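Local coordinates for protein putative transcription regulator (Lactobacillus plantarum WCFS1, PDB 3COL) that probably regulates transcription as a TetR-family protein, binding DNA through an N-terminal helix-turn-helix domain, at residues 75-78 against 79-82. Sequence-based numbering, arbitrary orientation.
Sequences LDRL and SDST
Asp80 uses both carboxylate oxygens at once, OD2 for the guanidinium of Arg77 and OD1 to close an Asx turn by accepting from the backbone N of Thr82. The site lies at the surface where helix 72-78 ends and a loop leads to helix 85-102, in an all-helical TetR-type fold. Arg77 NH1 forms a salt bridge with Asp80 OD2 at 2.9 Å, while NH2 adds a weaker bond to the same oxygen. Arg77 bends at chi2 and chi3, laying its long chain beside Asp80 with the guanidinium and carboxylate planes 86° apart. OD2 sits at the guanidinium's edge, near its plane, and NH1 meets it on the anti side. With CG anti to the Asp80 backbone N (chi1 -178°), the carboxylate lies alongside the Arg77 side chain. Replacing Asp80 by an alanine removes both oxygens and is likely to leave Arg77 without this counter-charge and Thr82 N without its Asx-turn acceptor. Ser79 N closes the last helical turn on Leu75 O at 3.0 Å; serine suits this end because its short side chain places OG close to both Leu75 O and Asp76 O. Asp80 N then bonds to Arg77 O at 3.2 Å. The buried, apolar side chain of Leu78 packs against Ile133 and Leu137 of helix 133-143, a place suited to leucine. On one face of the Asp80 carboxylate, OD1 receives Thr82 N at 3.1 Å and lies 2.6 Å from Thr82 OG1.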
ATOM      1  N   LEU A  75       7.702  12.213  19.434  1.00 22.87           N
ATOM      2  CA  LEU A  75       6.648  11.586  20.215  1.00 23.07           C
ATOM      3  C   LEU A  75       6.185  12.463  21.366  1.00 22.52           C
ATOM      4  O   LEU A  75       5.016  12.438  21.751  1.00 22.56           O
ATOM      5  CB  LEU A  75       7.136  10.238  20.758  1.00 23.53           C
ATOM      6  CG  LEU A  75       6.652   8.933  20.117  1.00 24.96           C
ATOM      7  CD1 LEU A  75       6.175   9.114  18.716  1.00 25.23           C
ATOM      8  CD2 LEU A  75       7.720   7.847  20.200  1.00 27.51           C
ATOM      9  N   ASP A  76       7.107  13.225  21.925  1.00 22.15           N
ATOM     10  CA  ASP A  76       6.786  14.044  23.075  1.00 21.92           C
ATOM     11  C   ASP A  76       5.855  15.182  22.629  1.00 20.78           C
ATOM     12  O   ASP A  76       4.854  15.474  23.294  1.00 20.25           O
ATOM     13  CB  ASP A  76       8.069  14.555  23.738  1.00 23.12           C
ATOM     14  CG  ASP A  76       8.744  13.497  24.627  1.00 27.20           C
ATOM     15  OD1 ASP A  76       8.203  12.364  24.755  1.00 32.36           O
ATOM     16  OD2 ASP A  76       9.818  13.804  25.220  1.00 30.30           O
ATOM     17  N   ARG A  77       6.186  15.788  21.491  0.50 19.69           N
ATOM     18  CA  ARG A  77       5.359  16.817  20.883  0.50 18.62           C
ATOM     19  C   ARG A  77       3.967  16.280  20.507  0.50 18.48           C
ATOM     20  O   ARG A  77       2.959  16.944  20.755  0.50 18.41           O
ATOM     21  CB  ARG A  77       6.079  17.423  19.663  0.50 18.21           C
ATOM     22  CG  ARG A  77       5.909  18.930  19.510  0.50 16.34           C
ATOM     23  CD  ARG A  77       6.871  19.781  20.390  0.50 11.97           C
ATOM     24  NE  ARG A  77       6.897  19.403  21.805  0.50  7.49           N
ATOM     25  CZ  ARG A  77       6.007  19.771  22.731  0.50  6.29           C
ATOM     26  NH1 ARG A  77       4.966  20.553  22.433  0.50  2.00           N
ATOM     27  NH2 ARG A  77       6.161  19.329  23.974  0.50  3.80           N
ATOM     28  N   LEU A  78       3.915  15.070  19.940  1.00 17.89           N
ATOM     29  CA  LEU A  78       2.638  14.454  19.489  1.00 17.36           C
ATOM     30  C   LEU A  78       1.714  14.037  20.653  1.00 16.39           C
ATOM     31  O   LEU A  78       0.482  14.003  20.524  1.00 15.60           O
ATOM     32  CB  LEU A  78       2.874  13.276  18.506  1.00 15.81           C
ATOM     33  CG  LEU A  78       3.643  13.647  17.233  1.00 16.38           C
ATOM     34  CD1 LEU A  78       3.982  12.431  16.389  1.00 13.75           C
ATOM     35  CD2 LEU A  78       2.858  14.676  16.409  1.00 13.10           C
ATOM     36  N   SER A  79       2.317  13.757  21.792  1.00 15.00           N
ATOM     37  CA  SER A  79       1.543  13.373  22.953  1.00 15.57           C
ATOM     38  C   SER A  79       1.209  14.563  23.859  1.00 15.27           C
ATOM     39  O   SER A  79       0.609  14.383  24.913  1.00 15.11           O
ATOM     40  CB  SER A  79       2.275  12.275  23.736  1.00 15.37           C
ATOM     41  OG  SER A  79       3.404  12.810  24.397  1.00 18.68           O
ATOM     42  N   ASP A  80       1.570  15.777  23.433  1.00 14.87           N
ATOM     43  CA  ASP A  80       1.386  16.962  24.272  1.00 13.54           C
ATOM     44  C   ASP A  80      -0.050  17.421  24.042  1.00 13.45           C
ATOM     45  O   ASP A  80      -0.368  18.033  23.015  1.00 11.68           O
ATOM     46  CB  ASP A  80       2.411  18.065  23.897  1.00 13.68           C
ATOM     47  CG  ASP A  80       2.310  19.337  24.785  1.00 13.33           C
ATOM     48  OD1 ASP A  80       1.350  19.514  25.570  1.00 11.01           O
ATOM     49  OD2 ASP A  80       3.216  20.185  24.686  1.00 13.84           O
ATOM     50  N   SER A  81      -0.894  17.173  25.042  1.00 13.04           N
ATOM     51  CA  SER A  81      -2.316  17.462  24.937  1.00 13.44           C
ATOM     52  C   SER A  81      -2.670  18.951  24.956  1.00 12.80           C
ATOM     53  O   SER A  81      -3.793  19.322  24.586  1.00 14.13           O
ATOM     54  CB  SER A  81      -3.082  16.712  26.032  1.00 13.38           C
ATOM     55  OG  SER A  81      -2.737  17.248  27.290  1.00 16.03           O
ATOM     56  N   THR A  82      -1.723  19.793  25.353  1.00 11.70           N
ATOM     57  CA  THR A  82      -1.893  21.251  25.263  1.00 10.99           C
ATOM     58  C   THR A  82      -1.758  21.835  23.856  1.00  9.97           C
ATOM     59  O   THR A  82      -2.152  22.991  23.628  1.00  9.87           O
ATOM     60  CB  THR A  82      -0.952  22.043  26.215  1.00 10.86           C
ATOM     61  OG1 THR A  82       0.399  21.980  25.736  1.00  9.08           O
ATOM     62  CG2 THR A  82      -1.067  21.529  27.687  1.00 11.79           C
TER